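Long-range contacts in Endonuclease/exonuclease/phosphatase (Beutenbergia cavernae DSM 12333, PDB 4RUW), which is of unknown function but belongs to the endonuclease/exonuclease/phosphatase family, with a DNase I-like domain, an Ig-like domain and a bound zinc ion: residues P89-L94 with V151-P156; G161-L166 with S180-T185; V194-T199 with P229-G234. All blocks are in the same frame, centred on the assembly; numbering follows the deposited sequence.

Contact 1 (P89-L94 with V151-P156); sequences PDVVVL and VMSRHP
Asp90 and His155 make the one side-chain hydrogen bond across this contact. His155 NE2 donates to Asp90 OD1 at 2.8 Å, almost straight and in the plane of the imidazole. OD1 is met on its anti side, 24° out of the carboxylate plane, which is turned 28° from the ring plane. With CG anti to its own carbonyl carbon (chi1 -49°), His155 swings its ring back to Asp90. Arg154 CB lies over one face of that ring. Asp90 OD2 bonds to Arg57 N, which should help fix the carboxylate's rotation. Both carboxylate oxygens are thus used.

Next come the backbone bonds. Arg154 N donates to Asp90 O at 3.1 Å. Val92 and Met152 form an antiparallel hydrogen-bonded pair; Val92 N to Met152 O and Met152 N to Val92 O are both 2.9 Å. Val91 with Ser153 and Val93 with Val151 are the non-hydrogen-bonded pairs. Ser153 OG turns to its own segment and donates to His155 O at 2.8 Å, pinning the chain where it leaves the strand.

On the face of Val92, its CG1 lies alongside CB of Met152, a selenomethionine, at 3.7 Å. The Met152 chain bends further out and brings SE to 4.0 Å from Leu94 CD1. On the other face Val91 CG1 meets Val151 CG1 at 3.9 Å.

The pair is an inner part of one sheet of the DNase I-like sandwich. Strand 55-62 flanks 91-98, and 125-133 flanks 146-153. The face of Val91, Val93 and Val151 packs on strands 179-188 and 192-200 of the second sheet.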
ATOM      1  N   PRO A  89       5.136  10.128 -12.639  1.00 13.14           N
ATOM      2  CA  PRO A  89       4.459  10.378 -11.362  1.00 12.80           C
ATOM      3  C   PRO A  89       4.912  11.695 -10.728  1.00 12.36           C
ATOM      4  O   PRO A  89       5.998  12.200 -11.014  1.00 13.57           O
ATOM      5  CB  PRO A  89       4.923   9.203 -10.502  1.00 12.93           C
ATOM      6  CG  PRO A  89       6.282   8.871 -11.047  1.00 13.44           C
ATOM      7  CD  PRO A  89       6.150   9.063 -12.528  1.00 13.67           C
ATOM      8  N   ASP A  90       4.079  12.255  -9.867  1.00 12.21           N
ATOM      9  CA  ASP A  90       4.490  13.398  -9.070  1.00 13.25           C
ATOM     10  C   ASP A  90       5.523  12.982  -8.033  1.00 12.54           C
ATOM     11  O   ASP A  90       6.471  13.725  -7.750  1.00 13.70           O
ATOM     12  CB  ASP A  90       3.275  13.992  -8.368  1.00 13.81           C
ATOM     13  CG  ASP A  90       2.351  14.701  -9.321  1.00 14.77           C
ATOM     14  OD1 ASP A  90       2.722  15.802  -9.774  1.00 17.11           O
ATOM     15  OD2 ASP A  90       1.268  14.158  -9.625  1.00 15.77           O
ATOM     16  N   VAL A  91       5.292  11.813  -7.440  1.00 12.59           N
ATOM     17  CA  VAL A  91       6.144  11.267  -6.393  1.00 12.90           C
ATOM     18  C   VAL A  91       6.283   9.780  -6.651  1.00 12.41           C
ATOM     19  O   VAL A  91       5.298   9.106  -7.000  1.00 12.49           O
ATOM     20  CB  VAL A  91       5.539  11.474  -4.990  1.00 16.08           C
ATOM     21  CG1 VAL A  91       6.453  10.896  -3.922  1.00 19.39           C
ATOM     22  CG2 VAL A  91       5.313  12.939  -4.727  1.00 17.96           C
ATOM     23  N   VAL A  92       7.501   9.270  -6.506  1.00 12.39           N
ATOM     24  CA  VAL A  92       7.721   7.838  -6.623  1.00 12.72           C
ATOM     25  C   VAL A  92       8.485   7.308  -5.413  1.00 11.70           C
ATOM     26  O   VAL A  92       9.434   7.926  -4.931  1.00 12.93           O
ATOM     27  CB  VAL A  92       8.394   7.443  -7.972  1.00 14.85           C
ATOM     28  CG1 VAL A  92       9.730   8.132  -8.142  1.00 15.71           C
ATOM     29  CG2 VAL A  92       8.556   5.937  -8.070  1.00 15.72           C
ATOM     30  N   VAL A  93       8.020   6.169  -4.917  1.00 11.91           N
ATOM     31  CA  VAL A  93       8.652   5.426  -3.845  1.00 11.64           C
ATOM     32  C   VAL A  93       9.348   4.230  -4.479  1.00 10.83           C
ATOM     33  O   VAL A  93       8.730   3.492  -5.254  1.00 11.95           O
ATOM     34  CB  VAL A  93       7.594   4.949  -2.829  1.00 12.68           C
ATOM     35  CG1 VAL A  93       8.175   3.877  -1.914  1.00 14.23           C
ATOM     36  CG2 VAL A  93       7.036   6.142  -2.046  1.00 14.36           C
ATOM     37  N   LEU A  94      10.633   4.059  -4.181  1.00 11.09           N
ATOM     38  CA  LEU A  94      11.408   2.936  -4.692  1.00 11.42           C
ATOM     39  C   LEU A  94      11.928   2.076  -3.547  1.00 11.92           C
ATOM     40  O   LEU A  94      12.417   2.595  -2.537  1.00 13.02           O
ATOM     41  CB  LEU A  94      12.592   3.429  -5.516  1.00 12.51           C
ATOM     42  CG  LEU A  94      12.252   4.336  -6.696  1.00 12.74           C
ATOM     43  CD1 LEU A  94      13.526   4.839  -7.375  1.00 15.53           C
ATOM     44  CD2 LEU A  94      11.342   3.639  -7.697  1.00 12.49           C
ATOM     45  N   VAL A 151      12.534   8.095  -1.863  1.00 12.00           N
ATOM     46  CA  VAL A 151      11.464   8.929  -2.390  1.00 12.56           C
ATOM     47  C   VAL A 151      12.081   9.896  -3.388  1.00 12.07           C
ATOM     48  O   VAL A 151      13.054  10.575  -3.065  1.00 13.62           O
ATOM     49  CB  VAL A 151      10.734   9.714  -1.281  1.00 13.07           C
ATOM     50  CG1 VAL A 151       9.729  10.705  -1.897  1.00 14.00           C
ATOM     51  CG2 VAL A 151      10.028   8.755  -0.333  1.00 13.66           C
HETATM   52  N   MSE A 152      11.527   9.933  -4.597  1.00 12.68           N
HETATM   53  CA  MSE A 152      11.906  10.928  -5.595  1.00 13.39           C
HETATM   54  C   MSE A 152      10.670  11.728  -5.955  1.00 12.49           C
HETATM   55  O   MSE A 152       9.577  11.183  -6.081  1.00 14.24           O
HETATM   56  CB  MSE A 152      12.485  10.292  -6.864  1.00 14.79           C
HETATM   57  CG  MSE A 152      13.699   9.394  -6.626  1.00 16.52           C
HETATM   58 SE   MSE A 152      14.496   8.652  -8.252  0.59 17.16          SE
HETATM   59  CE  MSE A 152      15.325  10.279  -8.940  1.00 17.91           C
ATOM     60  N   SER A 153      10.844  13.025  -6.125  1.00 12.68           N
ATOM     61  CA  SER A 153       9.704  13.895  -6.299  1.00 12.93           C
ATOM     62  C   SER A 153      10.015  15.051  -7.241  1.00 12.70           C
ATOM     63  O   SER A 153      11.131  15.570  -7.263  1.00 14.06           O
ATOM     64  CB  SER A 153       9.297  14.429  -4.928  1.00 15.94           C
ATOM     65  OG  SER A 153       8.266  15.378  -5.016  1.00 17.50           O
ATOM     66  N   ARG A 154       9.020  15.448  -8.026  0.52 13.31           N
ATOM     67  CA  ARG A 154       9.117  16.657  -8.838  0.52 14.88           C
ATOM     68  C   ARG A 154       8.836  17.900  -8.005  0.52 15.03           C
ATOM     69  O   ARG A 154       9.014  19.019  -8.470  0.52 17.34           O
ATOM     70  CB  ARG A 154       8.119  16.597  -9.996  0.52 17.59           C
ATOM     71  CG  ARG A 154       8.509  15.641 -11.108  0.52 20.10           C
ATOM     72  CD  ARG A 154       7.543  15.703 -12.267  0.52 22.27           C
ATOM     73  NE  ARG A 154       7.972  14.872 -13.386  0.52 24.19           N
ATOM     74  CZ  ARG A 154       7.733  15.155 -14.663  0.52 25.19           C
ATOM     75  NH1 ARG A 154       7.085  16.262 -14.996  0.52 27.28           N
ATOM     76  NH2 ARG A 154       8.162  14.342 -15.614  0.52 22.72           N
ATOM     77  N   HIS A 155       8.414  17.696  -6.762  1.00 14.03           N
ATOM     78  CA  HIS A 155       7.991  18.798  -5.905  1.00 14.35           C
ATOM     79  C   HIS A 155       8.851  18.847  -4.653  1.00 13.94           C
ATOM     80  O   HIS A 155       9.293  17.818  -4.161  1.00 14.67           O
ATOM     81  CB  HIS A 155       6.518  18.624  -5.553  1.00 15.65           C
ATOM     82  CG  HIS A 155       5.663  18.351  -6.743  1.00 15.73           C
ATOM     83  ND1 HIS A 155       5.492  19.274  -7.753  1.00 17.06           N
ATOM     84  CD2 HIS A 155       4.986  17.244  -7.126  1.00 16.79           C
ATOM     85  CE1 HIS A 155       4.712  18.758  -8.685  1.00 16.59           C
ATOM     86  NE2 HIS A 155       4.391  17.526  -8.331  1.00 17.12           N
ATOM     87  N   PRO A 156       9.115  20.054  -4.141  1.00 14.65           N
ATOM     88  CA  PRO A 156      10.063  20.183  -3.031  1.00 15.60           C
ATOM     89  C   PRO A 156       9.601  19.526  -1.739  1.00 14.34           C
ATOM     90  O   PRO A 156       8.405  19.397  -1.465  1.00 15.32           O
ATOM     91  CB  PRO A 156      10.188  21.702  -2.842  1.00 17.52           C
ATOM     92  CG  PRO A 156       8.970  22.262  -3.441  1.00 19.31           C
ATOM     93  CD  PRO A 156       8.588  21.355  -4.573  1.00 16.56           C
TER

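Contact 2 (G161-L166 with S180-T185); sequences GVVVPL and SLLTVT
Val163 is paired with Leu182 and reaches diagonally to Ser180; its three side-chain carbons each meet something different. CB lies 4.0 Å from the carbonyl oxygen of Leu181. The two methyls then part. CG1, anti to the backbone N (chi1 175°), goes to Ser180 and comes within 3.6 Å of its OG. CG2 goes the other way and meets Leu182 CD1 at 4.0 Å, the two side chains crossing at a slant. The hydroxyl of Ser180 bonds to Leu130 O, and the CG1 methyl of Val163 packs beside it.

The backbone is an antiparallel ladder. Val162 with Thr183 and Val164 with Leu181 each exchange two N-H to O bonds. Val162 O also accepts a bond from a water at 3.0 Å. The same water is 2.7 Å from Thr183 OG1, so it bridges strand to strand on the face of Val162 and Thr183. Thr183 OG1 has a second partner in His197 ND1.

At the far end Leu166 leans back over the backbone of Ser180, with CD1 3.6 Å from Ser180 C.

Strand 157-166 is the edge of its sheet, and 179-188 separates it from 192-200. Val164 and Leu166 touch helix 207-222, which packs on the Leu181 side. On the other side Ser180 and Leu182 meet strand 125-133 of the facing sheet.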
ATOM      1  N   GLY A 161      13.916  14.047   5.286  1.00 16.52           N
ATOM      2  CA  GLY A 161      13.430  12.702   5.521  1.00 15.82           C
ATOM      3  C   GLY A 161      13.791  12.210   6.909  1.00 15.27           C
ATOM      4  O   GLY A 161      14.847  12.554   7.447  1.00 17.19           O
ATOM      5  N   VAL A 162      12.903  11.405   7.486  1.00 14.67           N
ATOM      6  CA  VAL A 162      13.141  10.786   8.783  1.00 14.22           C
ATOM      7  C   VAL A 162      12.998   9.279   8.630  1.00 12.71           C
ATOM      8  O   VAL A 162      12.019   8.786   8.050  1.00 13.41           O
ATOM      9  CB  VAL A 162      12.139  11.300   9.835  1.00 15.74           C
ATOM     10  CG1 VAL A 162      12.278  10.527  11.148  1.00 17.12           C
ATOM     11  CG2 VAL A 162      12.314  12.807  10.053  1.00 17.12           C
ATOM     12  N   VAL A 163      13.988   8.552   9.126  1.00 12.40           N
ATOM     13  CA  VAL A 163      14.025   7.102   9.014  1.00 12.85           C
ATOM     14  C   VAL A 163      13.744   6.471  10.369  1.00 12.09           C
ATOM     15  O   VAL A 163      14.380   6.822  11.375  1.00 14.08           O
ATOM     16  CB  VAL A 163      15.381   6.609   8.488  1.00 13.59           C
ATOM     17  CG1 VAL A 163      15.438   5.078   8.505  1.00 15.57           C
ATOM     18  CG2 VAL A 163      15.618   7.144   7.081  1.00 15.47           C
ATOM     19  N   VAL A 164      12.782   5.556  10.391  1.00 12.60           N
ATOM     20  CA  VAL A 164      12.401   4.833  11.599  1.00 13.22           C
ATOM     21  C   VAL A 164      12.739   3.356  11.409  1.00 12.40           C
ATOM     22  O   VAL A 164      12.226   2.715  10.500  1.00 12.77           O
ATOM     23  CB  VAL A 164      10.895   5.016  11.879  1.00 14.55           C
ATOM     24  CG1 VAL A 164      10.404   4.068  12.957  1.00 16.65           C
ATOM     25  CG2 VAL A 164      10.605   6.461  12.261  1.00 15.67           C
ATOM     26  N   PRO A 165      13.618   2.814  12.260  1.00 13.51           N
ATOM     27  CA  PRO A 165      13.992   1.404  12.111  1.00 14.23           C
ATOM     28  C   PRO A 165      12.828   0.472  12.426  1.00 13.30           C
ATOM     29  O   PRO A 165      12.026   0.766  13.317  1.00 14.90           O
ATOM     30  CB  PRO A 165      15.100   1.232  13.151  1.00 16.03           C
ATOM     31  CG  PRO A 165      14.831   2.298  14.179  1.00 18.26           C
ATOM     32  CD  PRO A 165      14.298   3.462  13.399  1.00 16.00           C
ATOM     33  N   LEU A 166      12.750  -0.648  11.718  1.00 12.69           N
ATOM     34  CA  LEU A 166      11.706  -1.634  11.948  1.00 13.63           C
ATOM     35  C   LEU A 166      12.389  -2.942  12.350  1.00 16.88           C
ATOM     36  O   LEU A 166      13.337  -3.358  11.711  1.00 22.67           O
ATOM     37  CB  LEU A 166      10.853  -1.802  10.683  1.00 13.76           C
ATOM     38  CG  LEU A 166      10.164  -0.528  10.178  1.00 12.97           C
ATOM     39  CD1 LEU A 166       9.498  -0.772   8.834  1.00 14.15           C
ATOM     40  CD2 LEU A 166       9.149  -0.002  11.178  1.00 14.18           C
ATOM     41  N   SER A 180      13.270  -0.522   7.294  1.00 11.42           N
ATOM     42  CA  SER A 180      12.949   0.756   7.920  1.00 11.05           C
ATOM     43  C   SER A 180      11.841   1.481   7.179  1.00 11.49           C
ATOM     44  O   SER A 180      11.470   1.103   6.059  1.00 12.19           O
ATOM     45  CB  SER A 180      14.187   1.653   8.017  1.00 12.67           C
ATOM     46  OG  SER A 180      14.597   2.091   6.733  1.00 13.13           O
ATOM     47  N   LEU A 181      11.320   2.519   7.821  1.00 11.93           N
ATOM     48  CA  LEU A 181      10.310   3.399   7.260  1.00 11.47           C
ATOM     49  C   LEU A 181      10.944   4.757   6.998  1.00 11.62           C
ATOM     50  O   LEU A 181      11.642   5.291   7.865  1.00 12.76           O
ATOM     51  CB  LEU A 181       9.176   3.557   8.267  1.00 12.76           C
ATOM     52  CG  LEU A 181       8.183   4.687   8.023  1.00 13.62           C
ATOM     53  CD1 LEU A 181       7.331   4.407   6.807  1.00 15.42           C
ATOM     54  CD2 LEU A 181       7.325   4.915   9.253  1.00 14.35           C
ATOM     55  N   LEU A 182      10.720   5.298   5.800  1.00 11.45           N
ATOM     56  CA  LEU A 182      11.166   6.641   5.445  1.00 11.68           C
ATOM     57  C   LEU A 182       9.944   7.542   5.315  1.00 11.76           C
ATOM     58  O   LEU A 182       9.007   7.218   4.594  1.00 12.71           O
ATOM     59  CB  LEU A 182      11.925   6.617   4.119  1.00 11.85           C
ATOM     60  CG  LEU A 182      12.232   7.977   3.490  1.00 12.95           C
ATOM     61  CD1 LEU A 182      13.088   8.829   4.426  1.00 14.55           C
ATOM     62  CD2 LEU A 182      12.899   7.801   2.136  1.00 14.12           C
ATOM     63  N   THR A 183       9.953   8.674   6.014  1.00 11.98           N
ATOM     64  CA  THR A 183       8.855   9.625   5.925  1.00 12.68           C
ATOM     65  C   THR A 183       9.380  10.988   5.505  1.00 12.61           C
ATOM     66  O   THR A 183      10.351  11.487   6.071  1.00 13.67           O
ATOM     67  CB  THR A 183       8.118   9.745   7.281  1.00 13.71           C
ATOM     68  OG1 THR A 183       7.586   8.463   7.637  1.00 14.07           O
ATOM     69  CG2 THR A 183       6.998  10.773   7.208  1.00 15.08           C
ATOM     70  N   VAL A 184       8.735  11.587   4.510  1.00 12.71           N
ATOM     71  CA  VAL A 184       9.085  12.928   4.077  1.00 13.66           C
ATOM     72  C   VAL A 184       7.830  13.640   3.589  1.00 13.03           C
ATOM     73  O   VAL A 184       6.933  13.018   3.041  1.00 14.53           O
ATOM     74  CB  VAL A 184      10.186  12.903   2.995  1.00 16.48           C
ATOM     75  CG1 VAL A 184       9.680  12.280   1.698  1.00 17.51           C
ATOM     76  CG2 VAL A 184      10.768  14.301   2.785  1.00 18.86           C
ATOM     77  N   THR A 185       7.755  14.941   3.825  1.00 13.16           N
ATOM     78  CA  THR A 185       6.629  15.729   3.363  1.00 13.21           C
ATOM     79  C   THR A 185       6.970  16.394   2.044  1.00 12.94           C
ATOM     80  O   THR A 185       8.042  16.998   1.903  1.00 13.74           O
ATOM     81  CB  THR A 185       6.241  16.791   4.397  1.00 14.40           C
ATOM     82  OG1 THR A 185       5.849  16.129   5.601  1.00 15.87           O
ATOM     83  CG2 THR A 185       5.097  17.642   3.899  1.00 15.75           C
TER
HETATM   84  O   HOH W   1       9.590   7.626   9.265  1.00 16.15           O

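Contact 3 (V194-T199 with P229-G234); sequences VVVHAT and PSVLAG
His197 and Val231, with Thr199, bury the most surface where these two parallel strands meet. His197 N donates to Val231 O at 2.9 Å. The same oxygen lies 3.5 Å from His197 CD2, near the ring plane, so the imidazole turns an edge to it. Leu232 CD1 packs against His197 CB at 3.8 Å. CG of His197 is anti to the carbonyl carbon (chi1 -58°), and this carries the ring along the strand towards Ser230. There a water joins the two: it is 2.8 Å from His197 NE2, in the ring plane, and donates to Ser230 OG at 2.8 Å. ND1 bonds to Thr183 OG1, so both ring nitrogens of a buried histidine have partners. Ser230 OG itself bonds to Val228 O.

Val231 lies on the opposite face. Its CG2 stands between the backbone N and the carbonyl carbon and meets Val196 CG2 at 4.1 Å, the two side chains running the same way. Val231 N donates to Val195 O, which continues the ladder.

Thr199 N closes the ladder on Ala233 O at 3.1 Å. The side chains of Thr199 and Leu232 cross at an angle, with Thr199 CG2 4.2 Å from Leu232 CD1, while Thr199 OG1 bonds to Ser180 O in the next strand.

These strands are the two ends of a beta-alpha-beta crossover through helix 207-222. Strand 179-188 flanks 192-200, and 296-300 flanks 230-233. Val196, Ala198 and Ala233 face the other sheet, where they meet strand 91-98; Val196 and Ala198 also reach strand 146-153.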
ATOM      1  N   VAL A 194       1.792  16.943   1.426  1.00 12.37           N
ATOM      2  CA  VAL A 194       1.370  15.545   1.456  1.00 12.85           C
ATOM      3  C   VAL A 194       2.487  14.772   2.142  1.00 11.78           C
ATOM      4  O   VAL A 194       3.637  14.861   1.720  1.00 12.49           O
ATOM      5  CB  VAL A 194       1.129  14.989   0.030  1.00 13.34           C
ATOM      6  CG1 VAL A 194       0.786  13.506   0.097  1.00 13.80           C
ATOM      7  CG2 VAL A 194       0.031  15.778  -0.673  1.00 14.43           C
ATOM      8  N   VAL A 195       2.162  14.031   3.201  1.00 12.09           N
ATOM      9  CA  VAL A 195       3.167  13.227   3.873  1.00 12.07           C
ATOM     10  C   VAL A 195       3.314  11.888   3.158  1.00 11.99           C
ATOM     11  O   VAL A 195       2.331  11.181   2.954  1.00 13.58           O
ATOM     12  CB  VAL A 195       2.809  13.003   5.353  1.00 12.82           C
ATOM     13  CG1 VAL A 195       3.905  12.216   6.050  1.00 14.26           C
ATOM     14  CG2 VAL A 195       2.581  14.345   6.054  1.00 14.42           C
ATOM     15  N   VAL A 196       4.540  11.566   2.750  1.00 12.02           N
ATOM     16  CA  VAL A 196       4.834  10.324   2.052  1.00 11.89           C
ATOM     17  C   VAL A 196       5.591   9.377   2.965  1.00 11.83           C
ATOM     18  O   VAL A 196       6.681   9.711   3.450  1.00 13.00           O
ATOM     19  CB  VAL A 196       5.662  10.615   0.778  1.00 12.57           C
ATOM     20  CG1 VAL A 196       6.016   9.324   0.046  1.00 13.97           C
ATOM     21  CG2 VAL A 196       4.926  11.580  -0.141  1.00 13.83           C
ATOM     22  N   HIS A 197       5.001   8.209   3.205  1.00 12.11           N
ATOM     23  CA  HIS A 197       5.629   7.155   3.982  1.00 12.25           C
ATOM     24  C   HIS A 197       6.018   6.031   3.034  1.00 12.12           C
ATOM     25  O   HIS A 197       5.166   5.487   2.326  1.00 13.90           O
ATOM     26  CB  HIS A 197       4.656   6.606   5.027  1.00 12.43           C
ATOM     27  CG  HIS A 197       4.125   7.630   5.977  1.00 12.61           C
ATOM     28  ND1 HIS A 197       4.852   8.100   7.060  1.00 14.06           N
ATOM     29  CD2 HIS A 197       2.932   8.266   6.031  1.00 13.72           C
ATOM     30  CE1 HIS A 197       4.125   8.974   7.726  1.00 13.94           C
ATOM     31  NE2 HIS A 197       2.948   9.089   7.127  1.00 13.92           N
ATOM     32  N   ALA A 198       7.305   5.685   3.029  1.00 11.43           N
ATOM     33  CA  ALA A 198       7.877   4.687   2.123  1.00 11.24           C
ATOM     34  C   ALA A 198       8.464   3.552   2.938  1.00 10.97           C
ATOM     35  O   ALA A 198       9.280   3.795   3.835  1.00 12.04           O
ATOM     36  CB  ALA A 198       8.974   5.327   1.296  1.00 12.97           C
ATOM     37  N   THR A 199       8.088   2.310   2.650  1.00 11.15           N
ATOM     38  CA  THR A 199       8.682   1.213   3.388  1.00 11.33           C
ATOM     39  C   THR A 199       8.705  -0.077   2.579  1.00 10.76           C
ATOM     40  O   THR A 199       8.279  -0.121   1.412  1.00 11.26           O
ATOM     41  CB  THR A 199       7.999   1.022   4.774  1.00 13.00           C
ATOM     42  OG1 THR A 199       8.822   0.203   5.617  1.00 13.32           O
ATOM     43  CG2 THR A 199       6.638   0.379   4.631  1.00 14.11           C
ATOM     44  N   PRO A 229      -3.314  14.865   4.822  1.00 13.80           N
ATOM     45  CA  PRO A 229      -3.144  14.089   3.586  1.00 13.28           C
ATOM     46  C   PRO A 229      -1.828  13.308   3.592  1.00 12.56           C
ATOM     47  O   PRO A 229      -0.756  13.913   3.683  1.00 12.96           O
ATOM     48  CB  PRO A 229      -3.141  15.168   2.502  1.00 14.11           C
ATOM     49  CG  PRO A 229      -4.000  16.261   3.091  1.00 14.58           C
ATOM     50  CD  PRO A 229      -3.630  16.278   4.547  1.00 14.37           C
ATOM     51  N   SER A 230      -1.920  11.983   3.503  1.00 12.03           N
ATOM     52  CA  SER A 230      -0.744  11.130   3.547  1.00 12.25           C
ATOM     53  C   SER A 230      -0.935   9.920   2.650  1.00 11.70           C
ATOM     54  O   SER A 230      -2.061   9.477   2.408  1.00 12.10           O
ATOM     55  CB  SER A 230      -0.473  10.626   4.968  1.00 12.72           C
ATOM     56  OG  SER A 230      -0.532  11.653   5.939  1.00 12.95           O
ATOM     57  N   VAL A 231       0.183   9.379   2.182  1.00 11.77           N
ATOM     58  CA  VAL A 231       0.187   8.095   1.503  1.00 11.75           C
ATOM     59  C   VAL A 231       1.215   7.185   2.158  1.00 12.21           C
ATOM     60  O   VAL A 231       2.213   7.657   2.704  1.00 13.45           O
ATOM     61  CB  VAL A 231       0.455   8.219  -0.018  1.00 13.65           C
ATOM     62  CG1 VAL A 231      -0.659   9.000  -0.688  1.00 14.79           C
ATOM     63  CG2 VAL A 231       1.804   8.854  -0.298  1.00 15.52           C
ATOM     64  N   LEU A 232       0.941   5.886   2.123  1.00 11.82           N
ATOM     65  CA  LEU A 232       1.856   4.857   2.602  1.00 11.56           C
ATOM     66  C   LEU A 232       2.058   3.912   1.439  1.00 11.21           C
ATOM     67  O   LEU A 232       1.095   3.356   0.915  1.00 12.07           O
ATOM     68  CB  LEU A 232       1.263   4.119   3.804  1.00 13.11           C
ATOM     69  CG  LEU A 232       1.964   2.820   4.210  1.00 13.11           C
ATOM     70  CD1 LEU A 232       3.415   3.064   4.615  1.00 13.52           C
ATOM     71  CD2 LEU A 232       1.199   2.123   5.325  1.00 14.96           C
ATOM     72  N   ALA A 233       3.303   3.740   1.025  1.00 11.27           N
ATOM     73  CA  ALA A 233       3.566   2.964  -0.165  1.00 11.66           C
ATOM     74  C   ALA A 233       4.783   2.087   0.002  1.00 11.25           C
ATOM     75  O   ALA A 233       5.736   2.436   0.690  1.00 12.11           O
ATOM     76  CB  ALA A 233       3.734   3.873  -1.377  1.00 14.36           C
ATOM     77  N   GLY A 234       4.746   0.948  -0.676  1.00 11.33           N
ATOM     78  CA  GLY A 234       5.901   0.090  -0.797  1.00 11.69           C
ATOM     79  C   GLY A 234       5.548  -1.371  -0.868  1.00 11.27           C
ATOM     80  O   GLY A 234       4.378  -1.759  -0.967  1.00 11.77           O
TER
HETATM   81  O   HOH W   2       1.039  10.864   8.107  1.00 14.06           O

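The three contacts follow one another along the chain, and none nests in or crosses another. Contact 1 closes the longest loop, which carries helix 110-118, strand 125-133 and all four zinc ligands. The chain then passes to the second sheet. There contact 2 closes a short loop between successive antiparallel strands. Contact 3 closes the crossover through helix 207-222. Contacts 2 and 3 share this sheet: strands 179-188 and 192-200 are neighbours, probably hydrogen-bonded through Leu182 O and Ala198 N, 2.8 Å apart. Contact 1 lies in the facing sheet. Val93 and Val151 pack against Ala198, and Val151 against Leu182, tying the two layers of the sandwich.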